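Local coordinates for Lmo2445 protein (Listeria monocytogenes EGD-e, PDB 5HZL), which is of unknown function but, as a secreted, calcium-binding, internalin-like leucine-rich-repeat protein, probably serves in recognising other molecules, at residues L83-N88 with I106-A111; I113-D118 with G135-K140; N123-D128 with G146-N151; L129-F134 with M152-L157; N180-I185 with A201-T206. One frame throughout, in Å; residues are numbered along the deposited sequence.

Contacts 1, 3 and 4 join successive turns of a leucine-rich-repeat solenoid. Contacts 1 and 3 share its parallel sheet, where Ile106 O and Asp128 N approach to 2.8 Å. Contact 4 continues contact 3 into the turns after the strands, and Glu153 there holds a calcium ion. Contact 2 joins the chain after contact 1 to that after Phe134, with its centre about 10 Å from that of contact 4. Asparagines tie the layers together, as with Asn132 ND2 and Ala108 O, 2.9 Å apart. Contact 5 ends the series at the C-terminal domain, beside a bound glycol ether. Its centre is about 12 Å from that of contact 4 and about 24 Å from that of contact 1.

Contact 1 (L83-N88 with I106-A111); sequences LAIWSN and IEANGA
Glu107 N donates to Leu83 O at 3.0 Å in a nearly straight bond, 172° at the hydrogen. Glu107 O in turn accepts from Ile85 N at 3.0 Å. These two bonds set the parallel register, with Leu83 opposite Ile106 and Ala84 opposite Glu107. The pairing continues past the strands, where Ser87 N reaches Asn109 O at 3.1 Å. A water near Ser87 OG donates to both Asn109 O and Asn109 OD1, which bridges the two turns. The amide nitrogen of Asn109 is held by Ser130.

Asn88 braces its own turn and ties it to the preceding layer. Its ND2 donates to Ile85 O at 3.0 Å, from well above the carbonyl plane. ND2 also donates to Leu59 O, while OD1 accepts from Leu62 N and Leu64 N. This is the asparagine ladder of leucine-rich repeats, and it closes the turn.

Trp86 lies over the outer side. With CG between the backbone N and the carbonyl carbon (chi1 49°), its indole turns an edge to Glu107 O, with CD1 3.5 Å away. The inward packing is apolar. Ile85 CG1 rests 3.6 Å from Ala108 CB, and Leu83 CB stands looser, 4.4 Å from Ile106 CG1. Ala111 CB lies beside Ile85 O.

Strands 82-84 and 105-107 are neighbours in the long parallel sheet of the solenoid. Strand 126-128 follows beside Ile106, while backbone bonds from Ala84 to Ile57 and Leu59 lead back to strand 56-58. Ile85 packs inward on Ile90 and Leu93.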
# COMPACT_ATOMS: atom_id res chain seq x y z
N LEU A 83 -10.66 -11.70 -7.83
CA LEU A 83 -9.44 -11.59 -8.63
C LEU A 83 -8.28 -12.05 -7.75
O LEU A 83 -7.99 -11.41 -6.73
CB LEU A 83 -9.21 -10.15 -9.07
CG LEU A 83 -7.92 -9.91 -9.85
CD1 LEU A 83 -7.85 -10.81 -11.09
CD2 LEU A 83 -7.80 -8.45 -10.22
N ALA A 84 -7.62 -13.15 -8.12
CA ALA A 84 -6.49 -13.72 -7.40
C ALA A 84 -5.20 -13.47 -8.20
O ALA A 84 -4.94 -14.18 -9.19
CB ALA A 84 -6.71 -15.20 -7.19
N ILE A 85 -4.40 -12.49 -7.78
CA ILE A 85 -3.15 -12.14 -8.47
C ILE A 85 -1.92 -12.08 -7.57
O ILE A 85 -0.94 -11.42 -7.90
CB ILE A 85 -3.29 -10.81 -9.25
CG1 ILE A 85 -3.74 -9.68 -8.32
CG2 ILE A 85 -4.27 -10.95 -10.40
CD1 ILE A 85 -3.86 -8.33 -8.99
N TRP A 86 -1.96 -12.79 -6.45
CA TRP A 86 -0.84 -12.79 -5.51
C TRP A 86 0.40 -13.52 -6.04
O TRP A 86 0.28 -14.42 -6.84
CB TRP A 86 -1.27 -13.35 -4.14
CG TRP A 86 -2.05 -14.65 -4.13
CD1 TRP A 86 -3.40 -14.78 -4.18
CD2 TRP A 86 -1.52 -15.97 -4.03
NE1 TRP A 86 -3.75 -16.11 -4.14
CE2 TRP A 86 -2.62 -16.86 -4.04
CE3 TRP A 86 -0.22 -16.49 -3.95
CZ2 TRP A 86 -2.47 -18.25 -3.96
CZ3 TRP A 86 -0.07 -17.89 -3.87
CH2 TRP A 86 -1.18 -18.75 -3.88
N SER A 87 1.58 -13.09 -5.58
CA SER A 87 2.90 -13.62 -5.96
C SER A 87 3.30 -13.37 -7.44
O SER A 87 4.05 -14.14 -8.03
CB SER A 87 3.06 -15.09 -5.55
OG SER A 87 3.05 -15.23 -4.15
N ASN A 88 2.77 -12.29 -8.03
CA ASN A 88 3.09 -11.87 -9.40
C ASN A 88 4.14 -10.78 -9.35
O ASN A 88 4.68 -10.53 -8.29
CB ASN A 88 1.83 -11.48 -10.17
CG ASN A 88 1.09 -12.69 -10.73
OD1 ASN A 88 1.68 -13.50 -11.45
ND2 ASN A 88 -0.20 -12.78 -10.46
N ILE A 106 -10.38 -8.67 -3.99
CA ILE A 106 -9.05 -8.68 -4.63
C ILE A 106 -8.03 -9.25 -3.64
O ILE A 106 -7.84 -8.68 -2.58
CB ILE A 106 -8.59 -7.28 -5.08
CG1 ILE A 106 -9.47 -6.78 -6.22
CG2 ILE A 106 -7.12 -7.30 -5.52
CD1 ILE A 106 -9.07 -5.44 -6.79
N GLU A 107 -7.40 -10.36 -4.00
CA GLU A 107 -6.37 -11.01 -3.19
C GLU A 107 -5.07 -10.87 -3.97
O GLU A 107 -4.79 -11.66 -4.88
CB GLU A 107 -6.74 -12.45 -2.90
CG GLU A 107 -7.88 -12.56 -1.90
CD GLU A 107 -8.37 -13.99 -1.67
OE1 GLU A 107 -8.11 -14.88 -2.52
OE2 GLU A 107 -9.05 -14.21 -0.64
N ALA A 108 -4.28 -9.85 -3.60
CA ALA A 108 -3.03 -9.50 -4.28
C ALA A 108 -1.81 -9.34 -3.38
O ALA A 108 -1.01 -8.42 -3.56
CB ALA A 108 -3.27 -8.22 -5.07
N ASN A 109 -1.66 -10.25 -2.43
CA ASN A 109 -0.51 -10.24 -1.52
C ASN A 109 0.80 -10.52 -2.27
O ASN A 109 0.83 -11.38 -3.15
CB ASN A 109 -0.67 -11.35 -0.47
CG ASN A 109 0.54 -11.48 0.43
OD1 ASN A 109 1.37 -12.35 0.23
ND2 ASN A 109 0.68 -10.57 1.38
N GLY A 110 1.87 -9.81 -1.91
CA GLY A 110 3.20 -10.03 -2.50
C GLY A 110 3.26 -10.14 -4.00
O GLY A 110 3.93 -11.02 -4.54
N ALA A 111 2.55 -9.24 -4.67
CA ALA A 111 2.48 -9.21 -6.12
C ALA A 111 3.31 -8.09 -6.72
O ALA A 111 3.16 -7.77 -7.90
CB ALA A 111 1.02 -9.06 -6.51
O HOH W 1 2.11 -13.62 -2.20

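Contact 2 (I113-D118 with G135-K140); sequences ITVFPD and GFNIPK
Asn137 ND2 donates to Thr114 O at 3.1 Å, with 155° at the hydrogen. The acceptor lies in the amide plane of Asn137, but the donor stands about 40° above the carbonyl plane of Thr114, so it does not follow a lone pair. The same amide nitrogen passes the methyl CG2 of Val115 at 3.4 Å. The two side chains meet at a slant.

Further along, Pro139 CB approaches the edge of the Phe116 ring, 4.3 Å from CD2. It also lies 3.7 Å from Phe116 O. At the far end the contact thins out: Asp118 OD1 is 4.0 Å from Lys140 N and has a weak bond to Val142 N instead.

The local backbone aims Asn137, which is the centre of an inverse gamma turn. Its CG lies beside the backbone N (chi1 -61°), which brings the amide to the Thr114 carbonyl. Pro139 is held by its own carbonyl, which accepts from Trp166 NE1.

Strand 113-115 pairs in parallel with strand 91-92, through Thr114 with Gly91 and Val115 with Leu93. Segment 135-140 is an irregular loop stacked on it, between strands 126-128 and 149-151, and Gly135 bonds on to Ser158 at strand 158-159.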
# COMPACT_ATOMS: atom_id res chain seq x y z
N ILE A 113 3.14 -4.90 -6.56
CA ILE A 113 2.33 -3.78 -7.07
C ILE A 113 2.91 -2.47 -6.53
O ILE A 113 3.10 -2.32 -5.33
CB ILE A 113 0.85 -3.87 -6.60
CG1 ILE A 113 0.23 -5.19 -7.05
CG2 ILE A 113 0.04 -2.67 -7.12
CD1 ILE A 113 -1.21 -5.39 -6.64
N THR A 114 3.15 -1.52 -7.42
CA THR A 114 3.68 -0.21 -7.07
C THR A 114 2.61 0.87 -7.13
O THR A 114 2.79 1.93 -6.54
CB THR A 114 4.85 0.18 -8.00
OG1 THR A 114 4.39 0.27 -9.37
CG2 THR A 114 5.98 -0.83 -7.88
N VAL A 115 1.52 0.61 -7.86
CA VAL A 115 0.42 1.58 -8.00
C VAL A 115 -0.89 0.82 -8.12
O VAL A 115 -1.02 -0.05 -8.99
CB VAL A 115 0.52 2.43 -9.30
CG1 VAL A 115 -0.71 3.32 -9.51
CG2 VAL A 115 1.78 3.27 -9.30
N PHE A 116 -1.84 1.17 -7.26
CA PHE A 116 -3.17 0.59 -7.28
C PHE A 116 -4.06 1.77 -7.66
O PHE A 116 -4.42 2.57 -6.81
CB PHE A 116 -3.52 -0.00 -5.92
CG PHE A 116 -4.87 -0.63 -5.87
CD1 PHE A 116 -5.06 -1.94 -6.35
CD2 PHE A 116 -5.96 0.07 -5.37
CE1 PHE A 116 -6.32 -2.52 -6.31
CE2 PHE A 116 -7.21 -0.51 -5.34
CZ PHE A 116 -7.40 -1.81 -5.81
N PRO A 117 -4.43 1.88 -8.96
CA PRO A 117 -5.20 3.06 -9.41
C PRO A 117 -6.66 3.14 -8.96
O PRO A 117 -7.27 2.14 -8.54
CB PRO A 117 -5.17 2.92 -10.94
CG PRO A 117 -5.22 1.44 -11.15
CD PRO A 117 -4.45 0.82 -9.99
N ASP A 118 -7.17 4.37 -9.06
CA ASP A 118 -8.55 4.66 -8.74
C ASP A 118 -9.30 3.99 -9.89
O ASP A 118 -8.97 4.17 -11.07
CB ASP A 118 -8.80 6.18 -8.66
CG ASP A 118 -8.05 6.85 -7.47
OD1 ASP A 118 -7.77 6.20 -6.43
OD2 ASP A 118 -7.78 8.07 -7.57
N GLY A 135 5.69 2.53 -2.18
CA GLY A 135 6.61 3.66 -2.03
C GLY A 135 5.72 4.83 -1.68
O GLY A 135 4.85 4.72 -0.80
N PHE A 136 5.87 5.94 -2.40
CA PHE A 136 5.04 7.14 -2.15
C PHE A 136 3.66 7.14 -2.81
O PHE A 136 2.89 8.09 -2.59
CB PHE A 136 5.81 8.41 -2.51
CG PHE A 136 7.04 8.62 -1.68
CD1 PHE A 136 6.94 9.03 -0.35
CD2 PHE A 136 8.30 8.43 -2.22
CE1 PHE A 136 8.07 9.22 0.42
CE2 PHE A 136 9.44 8.62 -1.45
CZ PHE A 136 9.33 9.02 -0.13
N ASN A 137 3.33 6.10 -3.57
CA ASN A 137 2.03 6.00 -4.24
C ASN A 137 0.91 5.47 -3.35
O ASN A 137 0.44 4.35 -3.52
CB ASN A 137 2.16 5.12 -5.48
CG ASN A 137 3.13 5.68 -6.49
OD1 ASN A 137 3.17 6.87 -6.73
ND2 ASN A 137 3.90 4.81 -7.10
N ILE A 138 0.49 6.30 -2.40
CA ILE A 138 -0.58 5.94 -1.48
C ILE A 138 -1.91 5.95 -2.25
O ILE A 138 -2.26 6.98 -2.83
CB ILE A 138 -0.71 6.98 -0.35
CG1 ILE A 138 0.65 7.34 0.28
CG2 ILE A 138 -1.73 6.53 0.69
CD1 ILE A 138 1.40 6.19 0.88
N PRO A 139 -2.66 4.82 -2.27
CA PRO A 139 -3.93 4.83 -2.98
C PRO A 139 -5.07 5.43 -2.15
O PRO A 139 -5.12 5.25 -0.94
CB PRO A 139 -4.18 3.34 -3.25
CG PRO A 139 -3.51 2.63 -2.14
CD PRO A 139 -2.31 3.46 -1.79
N LYS A 140 -5.99 6.13 -2.83
CA LYS A 140 -7.17 6.76 -2.21
C LYS A 140 -8.46 5.94 -2.38
O LYS A 140 -9.46 6.22 -1.74
CB LYS A 140 -7.38 8.17 -2.79
CG LYS A 140 -6.29 9.17 -2.43
CD LYS A 140 -6.46 10.51 -3.15
CE LYS A 140 -7.71 11.32 -2.79
NZ LYS A 140 -7.74 11.72 -1.35

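Contact 3 (N123-D128 with G146-N151); sequences NLTNVD and GLVSIN
Asn126 and Ser149 stand next to each other on one face of the sheet, and Ser149 OG donates to Asn126 OD1 at 2.6 Å. The hydroxyl is tilted about 29° from the plane of the amide carbonyl. It gets there because Ser149 OG sits between its backbone N and carbonyl carbon (chi1 63°).

Asp128 and Asn151 follow on the same face. Their side chains run alongside each other, with carboxylate and amide planes only 5° apart. Asp128 OD1 and Asn151 ND2 are 3.3 Å apart, but the angle is too poor for a bond. Each oxygen looks to its own turn instead: Asp128 OD1 accepts from Ser130 OG, and Asn151 OD1 from Glu153 N.

The other face is apolar and buried. Val127 and Ile150 lie side by side, CG1 to CG1 at 3.8 Å. Leu124 and Leu147 do likewise, with Leu147 CD2 3.7 Å from Leu124 CG. That methyl also reaches towards Val127 CG1.

This is the strand pairing of a leucine-rich repeat, with aliphatic residues turned into the core and polar ones out on the exposed face of the sheet. Val127 N to Ser149 O and Asn151 N to Val127 O, both 3.1 Å, hold the strands in parallel register.

Ahead of the strands, Thr125 O takes two donors, Val148 N at 2.8 Å and the longer Ser149 N. Thr125 and Val148 lie side by side, their CG2 methyls 3.9 Å apart. On the flanks, Asn126 ND2 binds Asn105 OD1, Leu124 and Val127 pack on Ile106, and Ile150 packs on Leu175 of strand 174-176.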
# COMPACT_ATOMS: atom_id res chain seq x y z
N ASN A 123 -19.07 -2.96 -6.43
CA ASN A 123 -19.26 -4.10 -5.53
C ASN A 123 -18.03 -4.52 -4.74
O ASN A 123 -18.11 -5.48 -3.98
CB ASN A 123 -19.74 -5.28 -6.36
CG ASN A 123 -21.01 -4.97 -7.13
OD1 ASN A 123 -21.71 -4.01 -6.85
ND2 ASN A 123 -21.31 -5.80 -8.11
N LEU A 124 -16.91 -3.82 -4.91
CA LEU A 124 -15.70 -4.19 -4.20
C LEU A 124 -15.92 -4.04 -2.69
O LEU A 124 -16.28 -2.97 -2.20
CB LEU A 124 -14.48 -3.38 -4.69
CG LEU A 124 -13.11 -3.90 -4.24
CD1 LEU A 124 -12.87 -5.31 -4.78
CD2 LEU A 124 -12.00 -2.99 -4.70
N THR A 125 -15.69 -5.14 -1.97
CA THR A 125 -15.89 -5.24 -0.53
C THR A 125 -14.60 -5.49 0.25
O THR A 125 -14.47 -5.03 1.39
CB THR A 125 -16.91 -6.39 -0.29
OG1 THR A 125 -18.19 -5.93 -0.70
CG2 THR A 125 -17.02 -6.82 1.18
N ASN A 126 -13.66 -6.21 -0.36
CA ASN A 126 -12.42 -6.54 0.30
C ASN A 126 -11.22 -6.44 -0.62
O ASN A 126 -11.31 -6.79 -1.77
CB ASN A 126 -12.51 -7.97 0.80
CG ASN A 126 -11.26 -8.42 1.50
OD1 ASN A 126 -10.76 -7.78 2.41
ND2 ASN A 126 -10.73 -9.54 1.07
N VAL A 127 -10.09 -5.99 -0.09
CA VAL A 127 -8.88 -5.85 -0.89
C VAL A 127 -7.66 -6.19 -0.01
O VAL A 127 -7.51 -5.61 1.04
CB VAL A 127 -8.82 -4.43 -1.53
CG1 VAL A 127 -8.76 -3.33 -0.48
CG2 VAL A 127 -7.65 -4.29 -2.47
N ASP A 128 -6.84 -7.16 -0.42
CA ASP A 128 -5.62 -7.60 0.30
C ASP A 128 -4.40 -7.18 -0.55
O ASP A 128 -4.01 -7.88 -1.48
CB ASP A 128 -5.62 -9.12 0.55
CG ASP A 128 -4.37 -9.62 1.34
OD1 ASP A 128 -3.56 -8.80 1.85
OD2 ASP A 128 -4.20 -10.87 1.48
N GLY A 146 -17.55 1.33 -1.62
CA GLY A 146 -18.19 0.25 -0.87
C GLY A 146 -17.28 -0.63 -0.04
O GLY A 146 -17.78 -1.53 0.63
N LEU A 147 -15.97 -0.39 -0.08
CA LEU A 147 -15.01 -1.19 0.68
C LEU A 147 -15.31 -1.35 2.18
O LEU A 147 -15.66 -0.38 2.86
CB LEU A 147 -13.59 -0.65 0.52
CG LEU A 147 -12.86 -0.96 -0.80
CD1 LEU A 147 -11.60 -0.12 -0.96
CD2 LEU A 147 -12.53 -2.45 -0.90
N VAL A 148 -15.18 -2.58 2.66
CA VAL A 148 -15.40 -2.92 4.06
C VAL A 148 -14.08 -3.17 4.76
O VAL A 148 -13.92 -2.79 5.92
CB VAL A 148 -16.33 -4.15 4.22
CG1 VAL A 148 -16.46 -4.57 5.69
CG2 VAL A 148 -17.69 -3.84 3.60
N SER A 149 -13.14 -3.82 4.08
CA SER A 149 -11.84 -4.10 4.68
C SER A 149 -10.69 -3.98 3.70
O SER A 149 -10.74 -4.51 2.60
CB SER A 149 -11.82 -5.49 5.31
OG SER A 149 -12.00 -6.47 4.34
N ILE A 150 -9.65 -3.27 4.15
CA ILE A 150 -8.43 -2.99 3.42
C ILE A 150 -7.23 -3.48 4.21
O ILE A 150 -7.06 -3.14 5.38
CB ILE A 150 -8.25 -1.47 3.25
CG1 ILE A 150 -9.36 -0.92 2.33
CG2 ILE A 150 -6.87 -1.13 2.69
CD1 ILE A 150 -9.36 0.59 2.20
N ASN A 151 -6.38 -4.26 3.56
CA ASN A 151 -5.17 -4.74 4.19
C ASN A 151 -3.98 -4.27 3.36
O ASN A 151 -3.87 -4.63 2.19
CB ASN A 151 -5.23 -6.26 4.30
CG ASN A 151 -4.02 -6.86 4.99
OD1 ASN A 151 -3.11 -6.18 5.44
ND2 ASN A 151 -4.02 -8.15 5.07

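Contact 4 (L129-F134 with M152-L157); sequences LSQNNF and MENAGL. With CA (calcium ion), chain E.
Phe134 packs closely against the second segment. Its N donates to Ala155 O at 3.0 Å, in the plane of that carbonyl. Its ring is approached obliquely by Leu157 CD2 and the selenium of Met152. Phe134 CD2 lies 3.7 Å from Leu157 CD2, whose side chain runs alongside and points the same way, and 3.8 Å from Ala155 CB. The selenium of Met152, a selenomethionine, stands 4.8 Å from the ring centroid and 39° off its normal, a Met-aromatic contact. The two side chains cross at about a right angle. Leu129 CB fills in beside Met152 CG.

The other side is polar and looser. Gln131 N still grips Glu153 O at 2.9 Å, but the side chain of Gln131 only crosses that of Asn154, with amide planes 57° apart. Gln131 OE1 accepts from Asn109 ND2. Glu153, extended and with CG anti to N, chelates a calcium ion through OE1 at 2.8 Å and OE2 at 2.7 Å. OE2 also accepts from Asn178 ND2, which probably steadies the carboxylate.

Both segments open with a type II beta turn, Leu129 to Asn132 and Met152 to Ala155. Within the first, Asn132 ND2 donates to Leu129 O from above the carbonyl plane. The same side chain is a rung of the asparagine ladder, tied to Ala108 O, Ala111 N and Ile113 N.

The turns follow directly on strands 126-128 and 149-151. Ile113 of strand 113-115 packs on Leu129 and Phe134, and Asn180 binds Met152 O and Ala155 N from the next layer.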
# COMPACT_ATOMS: atom_id res chain seq x y z
N LEU A 129 -3.83 -6.03 -0.21
CA LEU A 129 -2.67 -5.47 -0.91
C LEU A 129 -1.43 -5.48 -0.03
O LEU A 129 -0.49 -4.72 -0.23
CB LEU A 129 -3.00 -4.05 -1.36
CG LEU A 129 -4.07 -3.94 -2.44
CD1 LEU A 129 -4.63 -2.53 -2.54
CD2 LEU A 129 -3.52 -4.39 -3.79
N SER A 130 -1.42 -6.38 0.94
CA SER A 130 -0.29 -6.50 1.84
C SER A 130 0.95 -7.04 1.12
O SER A 130 0.85 -7.84 0.21
CB SER A 130 -0.67 -7.46 2.97
OG SER A 130 -0.99 -8.74 2.46
N GLN A 131 2.12 -6.57 1.55
CA GLN A 131 3.40 -7.00 1.03
C GLN A 131 3.71 -6.64 -0.41
O GLN A 131 4.45 -7.34 -1.11
CB GLN A 131 3.65 -8.48 1.35
CG GLN A 131 3.75 -8.71 2.85
CD GLN A 131 4.03 -10.15 3.22
OE1 GLN A 131 3.43 -11.09 2.69
NE2 GLN A 131 4.91 -10.33 4.16
N ASN A 132 3.14 -5.52 -0.82
CA ASN A 132 3.39 -4.97 -2.14
C ASN A 132 4.48 -3.89 -1.96
O ASN A 132 5.22 -3.95 -0.98
CB ASN A 132 2.09 -4.51 -2.79
CG ASN A 132 1.28 -5.69 -3.32
OD1 ASN A 132 1.70 -6.37 -4.25
ND2 ASN A 132 0.09 -5.89 -2.77
N ASN A 133 4.59 -2.93 -2.87
CA ASN A 133 5.65 -1.96 -2.75
C ASN A 133 5.27 -0.63 -3.37
O ASN A 133 5.82 -0.22 -4.41
CB ASN A 133 6.91 -2.53 -3.42
CG ASN A 133 8.15 -1.71 -3.12
OD1 ASN A 133 8.23 -1.00 -2.09
ND2 ASN A 133 9.14 -1.81 -4.00
N PHE A 134 4.34 0.05 -2.69
CA PHE A 134 3.81 1.33 -3.15
C PHE A 134 4.74 2.52 -3.11
O PHE A 134 4.59 3.41 -3.94
CB PHE A 134 2.54 1.68 -2.38
CG PHE A 134 1.44 0.71 -2.59
CD1 PHE A 134 0.77 0.67 -3.79
CD2 PHE A 134 1.08 -0.18 -1.59
CE1 PHE A 134 -0.25 -0.24 -4.00
CE2 PHE A 134 0.06 -1.09 -1.78
CZ PHE A 134 -0.60 -1.12 -2.99
N MSE A 152 -3.13 -3.45 3.98
CA MSE A 152 -1.91 -2.93 3.35
C MSE A 152 -0.75 -3.09 4.32
O MSE A 152 0.13 -2.23 4.45
CB MSE A 152 -2.11 -1.50 2.84
CG MSE A 152 -2.72 -1.53 1.44
SE MSE A 152 -2.88 0.28 0.68
CE MSE A 152 -3.94 1.15 2.10
N GLU A 153 -0.74 -4.23 5.00
CA GLU A 153 0.32 -4.53 5.95
C GLU A 153 1.62 -4.75 5.22
O GLU A 153 1.65 -5.47 4.23
CB GLU A 153 0.01 -5.81 6.72
CG GLU A 153 1.07 -6.23 7.75
CD GLU A 153 0.70 -7.47 8.52
OE1 GLU A 153 -0.18 -8.21 8.08
OE2 GLU A 153 1.28 -7.75 9.58
N ASN A 154 2.68 -4.12 5.70
CA ASN A 154 4.01 -4.30 5.15
C ASN A 154 4.06 -4.14 3.62
O ASN A 154 4.68 -4.92 2.92
CB ASN A 154 4.46 -5.71 5.59
CG ASN A 154 5.91 -6.00 5.29
OD1 ASN A 154 6.73 -5.09 5.10
ND2 ASN A 154 6.25 -7.30 5.28
N ALA A 155 3.41 -3.10 3.11
CA ALA A 155 3.31 -2.82 1.67
C ALA A 155 4.18 -1.66 1.16
O ALA A 155 3.91 -1.13 0.07
CB ALA A 155 1.84 -2.55 1.33
N GLY A 156 5.18 -1.24 1.92
CA GLY A 156 6.04 -0.12 1.52
C GLY A 156 5.43 1.28 1.48
O GLY A 156 6.04 2.18 0.89
N LEU A 157 4.25 1.48 2.09
CA LEU A 157 3.61 2.81 2.07
C LEU A 157 4.56 3.78 2.74
O LEU A 157 4.99 3.55 3.87
CB LEU A 157 2.27 2.82 2.76
CG LEU A 157 1.17 1.99 2.10
CD1 LEU A 157 0.01 1.79 3.07
CD2 LEU A 157 0.69 2.65 0.82
CA CA E . -0.26 -9.90 10.28

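Contact 5 (N180-I185 with A201-T206); sequences NHLISI and ANQTAT
The imidazole of His181 offers its edge to Thr204. ND1 donates to Thr204 O at 2.7 Å, with the oxygen near the ring plane and the N-H tilted 26° from the carbonyl plane. A second, weak bond joins ND1 to Thr204 OG1 at 3.3 Å.

The other flat group is the amide of Gln203. Its OE1 accepts from Leu182 N at 3.1 Å in a nearly straight bond. A bend at chi2 (-63°) folds the chain back along Leu182, and the two side chains run side by side. Gln203 NE2 donates to Leu177 O and Phe200 O. The glutamine appears to take the ladder position that Asn180 fills one layer earlier, where its ND2 binds Leu177 O.

This is where the leucine-rich-repeat solenoid hands over to the C-terminal domain, whose family is related to immunoglobulin-like E-set domains. Strand 203-212 edges that domain's mixed sheet beside strand 290-298. The segments are not paired as neighbouring strands, and their directions differ by 63°. One backbone bond, Thr204 N to Asn180 O at 3.1 Å, joins them. A water lies 2.7 Å from Asn180 O and also meets Thr204 OG1 and Asn202 O.

Apolar packing is slight, with Ile183 CG2 at 4.3 Å from Ala205 CB. His181, Ala205 and Thr206 line a pocket with Ser158, occupied by a glycol ether probably from the crystallisation liquor. Tyr292 covers Ile183, Gln203 and Ala205, and its hydroxyl bonds to Leu182 O.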
# COMPACT_ATOMS: atom_id res chain seq x y z
N ASN A 180 4.67 -0.35 7.76
CA ASN A 180 4.87 0.52 6.61
C ASN A 180 5.94 1.57 6.95
O ASN A 180 6.63 1.40 7.94
CB ASN A 180 3.53 1.11 6.19
CG ASN A 180 2.65 0.09 5.47
OD1 ASN A 180 3.07 -0.49 4.49
ND2 ASN A 180 1.42 -0.08 5.93
N HIS A 181 6.09 2.61 6.13
CA HIS A 181 7.12 3.63 6.34
C HIS A 181 6.54 5.03 6.34
O HIS A 181 7.13 5.98 5.80
CB HIS A 181 8.19 3.54 5.23
CG HIS A 181 8.71 2.15 5.00
ND1 HIS A 181 9.39 1.45 5.97
CD2 HIS A 181 8.68 1.36 3.91
CE1 HIS A 181 9.73 0.27 5.49
NE2 HIS A 181 9.32 0.19 4.24
N LEU A 182 5.39 5.16 6.98
CA LEU A 182 4.68 6.43 7.08
C LEU A 182 5.24 7.31 8.21
O LEU A 182 5.63 6.79 9.25
CB LEU A 182 3.19 6.15 7.30
CG LEU A 182 2.51 5.42 6.15
CD1 LEU A 182 1.12 4.94 6.53
CD2 LEU A 182 2.49 6.32 4.92
N ILE A 183 5.26 8.63 7.99
CA ILE A 183 5.75 9.59 8.98
C ILE A 183 4.61 10.42 9.54
O ILE A 183 4.81 11.42 10.22
CB ILE A 183 6.79 10.56 8.36
CG1 ILE A 183 6.15 11.51 7.34
CG2 ILE A 183 7.92 9.75 7.74
CD1 ILE A 183 7.07 12.60 6.84
N SER A 184 3.40 9.97 9.26
CA SER A 184 2.21 10.67 9.63
C SER A 184 1.11 9.66 9.90
O SER A 184 1.22 8.50 9.49
CB SER A 184 1.87 11.55 8.43
OG SER A 184 0.62 12.19 8.55
N ILE A 185 0.05 10.11 10.56
CA ILE A 185 -1.08 9.26 10.88
C ILE A 185 -2.36 9.74 10.19
O ILE A 185 -2.63 10.95 10.16
CB ILE A 185 -1.34 9.26 12.41
CG1 ILE A 185 -0.10 8.80 13.18
CG2 ILE A 185 -2.54 8.37 12.78
CD1 ILE A 185 -0.28 8.75 14.69
N ALA A 201 0.90 -0.18 13.89
CA ALA A 201 2.20 -0.44 14.52
C ALA A 201 3.41 -0.46 13.58
O ALA A 201 3.28 -0.63 12.39
CB ALA A 201 2.13 -1.75 15.29
N ASN A 202 4.59 -0.25 14.15
CA ASN A 202 5.85 -0.31 13.44
C ASN A 202 5.98 0.49 12.14
O ASN A 202 6.00 -0.08 11.06
CB ASN A 202 6.20 -1.79 13.19
CG ASN A 202 7.59 -2.02 12.58
OD1 ASN A 202 7.73 -2.76 11.60
ND2 ASN A 202 8.60 -1.39 13.14
N GLN A 203 6.05 1.81 12.23
CA GLN A 203 6.26 2.65 11.05
C GLN A 203 7.74 3.00 11.12
O GLN A 203 8.19 3.48 12.16
CB GLN A 203 5.40 3.89 11.07
CG GLN A 203 3.91 3.60 11.09
CD GLN A 203 3.40 2.87 9.86
OE1 GLN A 203 3.93 3.01 8.74
NE2 GLN A 203 2.33 2.10 10.06
N THR A 204 8.49 2.75 10.06
CA THR A 204 9.93 3.03 10.06
C THR A 204 10.35 3.72 8.80
O THR A 204 9.86 3.37 7.74
CB THR A 204 10.74 1.74 10.21
OG1 THR A 204 10.55 0.91 9.05
CG2 THR A 204 10.31 1.00 11.46
N ALA A 205 11.26 4.68 8.89
CA ALA A 205 11.69 5.38 7.69
C ALA A 205 13.05 5.99 7.80
O ALA A 205 13.42 6.52 8.84
CB ALA A 205 10.68 6.47 7.34
N THR A 206 13.80 5.92 6.71
CA THR A 206 15.12 6.50 6.63
C THR A 206 14.97 7.72 5.73
O THR A 206 14.66 7.59 4.54
CB THR A 206 16.12 5.50 6.04
OG1 THR A 206 16.02 4.28 6.78
CG2 THR A 206 17.55 6.04 6.09
O HOH W 2 8.23 -0.48 9.08